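Local coordinates for competence damage-inducible protein A (Klebsiella pneumoniae subsp. pneumoniae MGH 78578, PDB 5V01) that is of unassigned function but belongs to the CinA family, some of whose members deamidate nicotinamide mononucleotide, at residues L26-R32 with D53-F57; L33-E37 with I99-A103; A86-A90 with T128-A132. One frame throughout, in Å; residues are numbered along the deposited sequence.

Contact 1 (L26-R32 with D53-F57)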
loop_
_atom_site.group_PDB
_atom_site.type_symbol
_atom_site.label_atom_id
_atom_site.label_comp_id
_atom_site.label_asym_id
_atom_site.label_seq_id
_atom_site.Cartn_x
_atom_site.Cartn_y
_atom_site.Cartn_z
ATOM N N LEU A 26 -18.313 5.297 -6.493
ATOM C CA LEU A 26 -17.337 6.355 -6.735
ATOM C C LEU A 26 -17.375 6.849 -8.179
ATOM O O LEU A 26 -17.405 8.056 -8.417
ATOM C CB LEU A 26 -15.925 5.900 -6.383
ATOM C CG LEU A 26 -15.649 5.684 -4.897
ATOM C CD1 LEU A 26 -14.320 4.938 -4.760
ATOM C CD2 LEU A 26 -15.606 6.994 -4.120
ATOM N N ILE A 27 -17.379 5.913 -9.124
ATOM C CA ILE A 27 -17.379 6.256 -10.552
ATOM C C ILE A 27 -18.654 7.014 -10.924
ATOM O O ILE A 27 -18.584 8.005 -11.654
ATOM C CB ILE A 27 -17.168 5.001 -11.428
ATOM C CG1 ILE A 27 -15.739 4.477 -11.241
ATOM C CG2 ILE A 27 -17.402 5.295 -12.905
ATOM C CD1 ILE A 27 -15.558 3.072 -11.741
ATOM N N ALA A 28 -19.796 6.591 -10.366
ATOM C CA ALA A 28 -21.074 7.263 -10.629
ATOM C C ALA A 28 -21.070 8.730 -10.196
ATOM O O ALA A 28 -21.754 9.557 -10.826
ATOM C CB ALA A 28 -22.220 6.511 -9.973
ATOM N N ARG A 29 -20.288 9.046 -9.152
ATOM C CA ARG A 29 -20.240 10.421 -8.626
ATOM C C ARG A 29 -19.046 11.224 -9.109
ATOM O O ARG A 29 -18.977 12.415 -8.848
ATOM C CB ARG A 29 -20.239 10.382 -7.101
ATOM C CG ARG A 29 -21.557 9.880 -6.580
ATOM C CD ARG A 29 -21.513 9.574 -5.114
ATOM N NE ARG A 29 -22.833 9.151 -4.643
ATOM C CZ ARG A 29 -23.399 7.970 -4.906
ATOM N NH1 ARG A 29 -22.780 7.029 -5.643
ATOM N NH2 ARG A 29 -24.593 7.718 -4.421
ATOM N N GLY A 30 -18.104 10.575 -9.791
ATOM C CA GLY A 30 -16.872 11.202 -10.224
ATOM C C GLY A 30 -15.980 11.501 -9.046
ATOM O O GLY A 30 -15.242 12.480 -9.071
ATOM N N TRP A 31 -16.036 10.644 -8.016
ATOM C CA TRP A 31 -15.196 10.813 -6.815
ATOM C C TRP A 31 -14.002 9.880 -6.828
ATOM O O TRP A 31 -14.059 8.781 -7.370
ATOM C CB TRP A 31 -15.996 10.584 -5.539
ATOM C CG TRP A 31 -17.098 11.590 -5.289
ATOM C CD1 TRP A 31 -17.285 12.767 -5.912
ATOM C CD2 TRP A 31 -18.153 11.465 -4.328
ATOM N NE1 TRP A 31 -18.406 13.397 -5.411
ATOM C CE2 TRP A 31 -18.947 12.618 -4.425
ATOM C CE3 TRP A 31 -18.491 10.494 -3.382
ATOM C CZ2 TRP A 31 -20.072 12.822 -3.629
ATOM C CZ3 TRP A 31 -19.604 10.697 -2.586
ATOM C CH2 TRP A 31 -20.378 11.855 -2.712
ATOM N N ARG A 32 -12.930 10.332 -6.185
ATOM C CA ARG A 32 -11.699 9.577 -6.089
ATOM C C ARG A 32 -11.358 9.343 -4.630
ATOM O O ARG A 32 -11.550 10.215 -3.775
ATOM C CB ARG A 32 -10.561 10.298 -6.810
ATOM C CG ARG A 32 -10.863 10.457 -8.281
ATOM C CD ARG A 32 -9.682 10.980 -9.062
ATOM N NE ARG A 32 -8.652 9.961 -9.232
ATOM C CZ ARG A 32 -8.701 8.944 -10.097
ATOM N NH1 ARG A 32 -9.746 8.763 -10.914
ATOM N NH2 ARG A 32 -7.677 8.097 -10.162
ATOM N N ASP A 53 -11.283 -1.640 -12.564
ATOM C CA ASP A 53 -11.199 -0.326 -13.195
ATOM C C ASP A 53 -10.622 0.658 -12.178
ATOM O O ASP A 53 -11.085 1.789 -12.055
ATOM C CB ASP A 53 -12.591 0.096 -13.651
ATOM C CG ASP A 53 -12.584 1.266 -14.643
ATOM O OD1 ASP A 53 -11.578 1.513 -15.354
ATOM O OD2 ASP A 53 -13.633 1.939 -14.713
ATOM N N THR A 54 -9.606 0.198 -11.447
ATOM C CA THR A 54 -8.997 0.977 -10.365
ATOM C C THR A 54 -8.739 2.442 -10.715
ATOM O O THR A 54 -9.102 3.341 -9.982
ATOM C CB THR A 54 -7.667 0.348 -9.961
ATOM O OG1 THR A 54 -7.876 -1.006 -9.604
ATOM C CG2 THR A 54 -7.066 1.073 -8.774
ATOM N N ALA A 55 -8.134 2.673 -11.872
ATOM C CA ALA A 55 -7.700 4.014 -12.241
ATOM C C ALA A 55 -8.857 4.999 -12.381
ATOM O O ALA A 55 -8.648 6.198 -12.312
ATOM C CB ALA A 55 -6.909 3.962 -13.526
ATOM N N ALA A 56 -10.071 4.484 -12.581
ATOM C CA ALA A 56 -11.261 5.321 -12.670
ATOM C C ALA A 56 -11.676 5.939 -11.329
ATOM O O ALA A 56 -12.511 6.863 -11.307
ATOM C CB ALA A 56 -12.418 4.527 -13.257
ATOM N N PHE A 57 -11.130 5.430 -10.220
ATOM C CA PHE A 57 -11.511 5.948 -8.891
ATOM C C PHE A 57 -10.417 6.034 -7.835
ATOM O O PHE A 57 -10.666 6.519 -6.744
ATOM C CB PHE A 57 -12.683 5.140 -8.312
ATOM C CG PHE A 57 -12.346 3.707 -8.035
ATOM C CD1 PHE A 57 -11.812 3.320 -6.816
ATOM C CD2 PHE A 57 -12.495 2.748 -9.030
ATOM C CE1 PHE A 57 -11.484 1.988 -6.590
ATOM C CE2 PHE A 57 -12.180 1.434 -8.802
ATOM C CZ PHE A 57 -11.645 1.053 -7.592
HETATM O O HOH W 1 -14.347 8.532 -10.126
#
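The carbonyl oxygen of Ala-55 is gripped end-on by both terminal nitrogens of Arg-32. Arg-32 NH1 lies 3.1 Å and Arg-32 NH2 3.0 Å from Ala-55 O. This oxygen sits in the guanidinium plane, but both nitrogens approach it from one face of its own carbonyl plane. The bend of the arginine chain at chi3 (74°) turns the guanidinium back beside Phe-57, whose carbonyl carbon lies over one of its faces. NH2 also forms a salt bridge with Asp-59 OD2, which pairs the charge and probably helps fix the group's rotation. Arg-32 CA also makes a CA-H...O contact of 3.3 Å with Phe-57 O. A water donates to both Trp-31 O and Ala-56 O and so bridges the two backbones.

The apolar half comes from helix 15-29. Leu-26 CD1 meets Phe-57 CD1 at 3.6 Å, the two side chains set nearly perpendicular. Ile-27 CD1 rests 3.8 Å from Ala-56 CB. After the helix, Gly-30 with positive phi forms a Schellman motif and turns the chain toward strand 33-37. Leu-26 and Trp-31 also pack on strand 107-113 and helix 150-169, while 53-57 leads from helix 43-50 into strand 58-64.

Contact 2 (L33-E37 with I99-A103)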
loop_
_atom_site.group_PDB
_atom_site.type_symbol
_atom_site.label_atom_id
_atom_site.label_comp_id
_atom_site.label_asym_id
_atom_site.label_seq_id
_atom_site.Cartn_x
_atom_site.Cartn_y
_atom_site.Cartn_z
ATOM N N LEU A 33 -10.859 8.147 -4.375
ATOM C CA LEU A 33 -10.535 7.634 -3.051
ATOM C C LEU A 33 -9.018 7.511 -2.914
ATOM O O LEU A 33 -8.334 7.176 -3.883
ATOM C CB LEU A 33 -11.162 6.241 -2.936
ATOM C CG LEU A 33 -10.892 5.419 -1.685
ATOM C CD1 LEU A 33 -11.475 6.068 -0.426
ATOM C CD2 LEU A 33 -11.469 4.017 -1.885
ATOM N N THR A 34 -8.516 7.693 -1.695
ATOM C CA THR A 34 -7.103 7.460 -1.350
ATOM C C THR A 34 -7.062 6.805 0.028
ATOM O O THR A 34 -8.030 6.879 0.799
ATOM C CB THR A 34 -6.309 8.760 -1.379
ATOM O OG1 THR A 34 -4.938 8.481 -1.244
ATOM C CG2 THR A 34 -6.709 9.709 -0.300
ATOM N N THR A 35 -5.954 6.132 0.319
ATOM C CA THR A 35 -5.828 5.356 1.549
ATOM C C THR A 35 -4.493 5.535 2.229
ATOM O O THR A 35 -3.450 5.662 1.565
ATOM C CB THR A 35 -6.044 3.850 1.302
ATOM O OG1 THR A 35 -5.094 3.349 0.358
ATOM C CG2 THR A 35 -7.444 3.558 0.853
ATOM N N ALA A 36 -4.524 5.477 3.559
ATOM C CA ALA A 36 -3.312 5.477 4.389
ATOM C C ALA A 36 -3.455 4.362 5.414
ATOM O O ALA A 36 -4.433 4.309 6.151
ATOM C CB ALA A 36 -3.107 6.818 5.089
ATOM N N GLU A 37 -2.475 3.468 5.454
ATOM C CA GLU A 37 -2.521 2.277 6.289
ATOM C C GLU A 37 -1.284 2.155 7.135
ATOM O O GLU A 37 -0.217 2.659 6.787
ATOM C CB GLU A 37 -2.567 1.043 5.368
ATOM C CG GLU A 37 -3.811 0.935 4.520
ATOM C CD GLU A 37 -3.740 -0.271 3.595
ATOM O OE1 GLU A 37 -3.838 -1.422 4.088
ATOM O OE2 GLU A 37 -3.622 -0.051 2.378
ATOM N N ILE A 99 -3.171 12.242 3.831
ATOM C CA ILE A 99 -3.296 11.527 2.547
ATOM C C ILE A 99 -4.305 12.168 1.612
ATOM O O ILE A 99 -4.089 12.208 0.392
ATOM C CB ILE A 99 -3.532 10.022 2.780
ATOM C CG1 ILE A 99 -3.274 9.208 1.496
ATOM C CG2 ILE A 99 -4.928 9.718 3.303
ATOM C CD1 ILE A 99 -1.915 9.367 0.857
ATOM N N LEU A 100 -5.378 12.747 2.170
ATOM C CA LEU A 100 -6.333 13.467 1.321
ATOM C C LEU A 100 -5.599 14.588 0.574
ATOM O O LEU A 100 -5.795 14.749 -0.632
ATOM C CB LEU A 100 -7.479 14.047 2.153
ATOM C CG LEU A 100 -8.674 14.581 1.385
ATOM C CD1 LEU A 100 -9.566 13.443 0.936
ATOM C CD2 LEU A 100 -9.465 15.557 2.253
ATOM N N ALA A 101 -4.761 15.349 1.299
ATOM C CA ALA A 101 -3.998 16.457 0.721
ATOM C C ALA A 101 -2.979 15.961 -0.311
ATOM O O ALA A 101 -2.885 16.529 -1.399
ATOM C CB ALA A 101 -3.304 17.252 1.811
ATOM N N LEU A 102 -2.210 14.925 0.027
ATOM C CA LEU A 102 -1.205 14.411 -0.887
ATOM C C LEU A 102 -1.826 13.934 -2.196
ATOM O O LEU A 102 -1.318 14.251 -3.279
ATOM C CB LEU A 102 -0.427 13.292 -0.212
ATOM C CG LEU A 102 0.666 12.585 -1.033
ATOM C CD1 LEU A 102 1.774 13.542 -1.475
ATOM C CD2 LEU A 102 1.313 11.444 -0.261
ATOM N N ALA A 103 -2.901 13.151 -2.098
ATOM C CA ALA A 103 -3.558 12.570 -3.281
ATOM C C ALA A 103 -4.486 13.523 -4.044
ATOM O O ALA A 103 -4.836 13.254 -5.179
ATOM C CB ALA A 103 -4.315 11.312 -2.885
#
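Ile-99 CG1 lies over one face of the Thr-35 carbonyl group, 3.6 Å from Thr-35 O and nearly straight above it. Thr-34 carries most of the contact from the strand side. Thr-34 OG1 lies 3.3 Å from Ile-99 CG1 and equally 3.3 Å from Ala-103 CB. Thr-34 CG2 turns to the helix backbone, 3.7 Å from Ile-99 O. The side chains of Thr-34 and Ile-99 lie alongside one another, pointing opposite ways. Ile-99 holds CG1 opposite its backbone N (chi1 -164°), which sends that branch toward Thr-34 and leaves Ile-99 CG2 for Ala-36 CB, at 3.9 Å.

The helix crosses the strand at 131°, with the short axes 8.2 Å apart. The small side chains of Ala-36 and Ala-103 suit this close approach. It is helix-on-sheet packing in an alpha/beta fold, and Ile-99 also reaches Val-62 of strand 58-64 and Leu-74 of helix 67-74.

No hydrogen bond links the two segments. The buried Thr-34 hydroxyl, though enclosed by carbon atoms here, is satisfied by Thr-60 O of the adjacent strand. The helix is therefore held to this strand by van der Waals packing, while the hydroxyl bonds within the sheet.

Contact 3 (A86-A90 with T128-A132)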
loop_
_atom_site.group_PDB
_atom_site.type_symbol
_atom_site.label_atom_id
_atom_site.label_comp_id
_atom_site.label_asym_id
_atom_site.label_seq_id
_atom_site.Cartn_x
_atom_site.Cartn_y
_atom_site.Cartn_z
ATOM N N ALA A 86 -0.074 6.235 17.984
ATOM C CA ALA A 86 -0.514 6.032 16.618
ATOM C C ALA A 86 -1.865 5.314 16.507
ATOM O O ALA A 86 -2.530 5.428 15.467
ATOM C CB ALA A 86 0.531 5.272 15.840
ATOM N N VAL A 87 -2.256 4.569 17.541
ATOM C CA VAL A 87 -3.546 3.868 17.549
ATOM C C VAL A 87 -4.488 4.717 18.369
ATOM O O VAL A 87 -4.634 4.550 19.580
ATOM C CB VAL A 87 -3.407 2.425 18.056
ATOM C CG1 VAL A 87 -4.766 1.728 18.110
ATOM C CG2 VAL A 87 -2.473 1.641 17.158
ATOM N N SER A 88 -5.091 5.671 17.681
ATOM C CA SER A 88 -5.923 6.681 18.317
ATOM C C SER A 88 -6.772 7.386 17.285
ATOM O O SER A 88 -6.456 7.430 16.082
ATOM C CB SER A 88 -5.054 7.716 19.050
ATOM O OG SER A 88 -4.282 8.502 18.132
ATOM N N GLU A 89 -7.870 7.943 17.768
ATOM C CA GLU A 89 -8.691 8.830 16.961
ATOM C C GLU A 89 -7.883 9.987 16.352
ATOM O O GLU A 89 -7.995 10.268 15.167
ATOM C CB GLU A 89 -9.845 9.387 17.796
ATOM C CG GLU A 89 -10.829 10.177 16.962
ATOM C CD GLU A 89 -12.028 10.686 17.726
ATOM O OE1 GLU A 89 -11.856 11.162 18.850
ATOM O OE2 GLU A 89 -13.131 10.650 17.169
ATOM N N ALA A 90 -7.072 10.667 17.167
ATOM C CA ALA A 90 -6.339 11.827 16.684
ATOM C C ALA A 90 -5.364 11.471 15.567
ATOM O O ALA A 90 -5.238 12.195 14.583
ATOM C CB ALA A 90 -5.605 12.508 17.824
ATOM N N THR A 128 -7.485 -4.052 18.516
ATOM C CA THR A 128 -8.057 -2.716 18.494
ATOM C C THR A 128 -7.603 -1.963 17.251
ATOM O O THR A 128 -6.410 -1.830 17.012
ATOM C CB THR A 128 -7.629 -1.898 19.708
ATOM O OG1 THR A 128 -7.946 -2.603 20.921
ATOM C CG2 THR A 128 -8.319 -0.526 19.706
ATOM N N VAL A 129 -8.565 -1.461 16.478
ATOM C CA VAL A 129 -8.274 -0.765 15.225
ATOM C C VAL A 129 -9.126 0.499 15.135
ATOM O O VAL A 129 -10.353 0.433 15.339
ATOM C CB VAL A 129 -8.529 -1.653 13.990
ATOM C CG1 VAL A 129 -8.129 -0.906 12.715
ATOM C CG2 VAL A 129 -7.795 -2.986 14.092
ATOM N N TRP A 130 -8.476 1.631 14.874
ATOM C CA TRP A 130 -9.125 2.896 14.588
ATOM C C TRP A 130 -9.236 3.148 13.086
ATOM O O TRP A 130 -8.304 2.856 12.325
ATOM C CB TRP A 130 -8.390 4.070 15.251
ATOM C CG TRP A 130 -8.758 4.314 16.688
ATOM C CD1 TRP A 130 -8.077 3.893 17.802
ATOM C CD2 TRP A 130 -9.881 5.056 17.155
ATOM N NE1 TRP A 130 -8.721 4.314 18.936
ATOM C CE2 TRP A 130 -9.826 5.043 18.575
ATOM C CE3 TRP A 130 -10.919 5.745 16.523
ATOM C CZ2 TRP A 130 -10.783 5.689 19.371
ATOM C CZ3 TRP A 130 -11.878 6.372 17.321
ATOM C CH2 TRP A 130 -11.793 6.347 18.724
ATOM N N PHE A 131 -10.370 3.705 12.693
ATOM C CA PHE A 131 -10.695 4.039 11.328
ATOM C C PHE A 131 -11.063 5.497 11.234
ATOM O O PHE A 131 -11.748 6.004 12.153
ATOM C CB PHE A 131 -11.925 3.231 10.868
ATOM C CG PHE A 131 -11.705 1.742 10.855
ATOM C CD1 PHE A 131 -11.839 1.006 12.008
ATOM C CD2 PHE A 131 -11.326 1.089 9.674
ATOM C CE1 PHE A 131 -11.608 -0.354 12.010
ATOM C CE2 PHE A 131 -11.098 -0.273 9.671
ATOM C CZ PHE A 131 -11.251 -1.007 10.826
ATOM N N ALA A 132 -10.691 6.143 10.135
ATOM C CA ALA A 132 -11.201 7.461 9.753
ATOM C C ALA A 132 -11.654 7.442 8.306
ATOM O O ALA A 132 -10.934 6.895 7.451
ATOM C CB ALA A 132 -10.143 8.525 9.935
#
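Thr-128 makes the first touch along the strand: Thr-128 O lies 4.1 Å from Val-87 CG1.

Trp-130, two residues on, carries the contact. Its indole lies flat against the start of helix 89-103. Glu-89 N sits 3.5 Å above the ring plane, over its centre, and Ser-88 C covers the same system nearer the rim. Ser-88 N approaches Trp-130 CD1 at 3.5 Å. Over the six-membered ring, Glu-89 CB makes a CH-pi contact, 3.8 Å from the centroid and 18° off the normal. Val-87 CG1 is at the ring's edge, in its plane, 4.0 Å from Trp-130 CD1. With chi1 at -173°, Glu-89 swings CG away from its own N, and the extended chain runs past the rim of the benzo ring, where OE2 bonds to Thr-141 OG1.

Ser-88 is the N-cap, its OG bonded to Cys-91 N and also to Ser-85 O. The tryptophan thus packs on a capped helix start. Strand 128-135 lies between strands 107-113 and 138-145, with helix 89-103 on one face of the sheet and helix 150-169 on the other, where Phe-131, next in line and pointing away from the 86-90 segment, meets Tyr-160 edge-to-face.

From the N terminus, helix 15-29 ends in 26-32, and contact 1 closes the short loop through strand 33-37 and helix 43-50 at 53-57. Strand 33-37, inside that loop, opens contact 2, which closes only at 99-103. Contacts 1 and 2 therefore cross, and they touch: Phe-57 O and Leu-33 N are 2.9 Å apart, a probable hydrogen bond. Contact 3 opens at 86-90, before contact 2 closes, and ends at 128-132, so these two cross as well. Both use helix 89-103, tying its two ends to different strands of one sheet. Contacts 1 and 3 are in series, on opposite sides of the chain's centre, about 26 Å apart between centres.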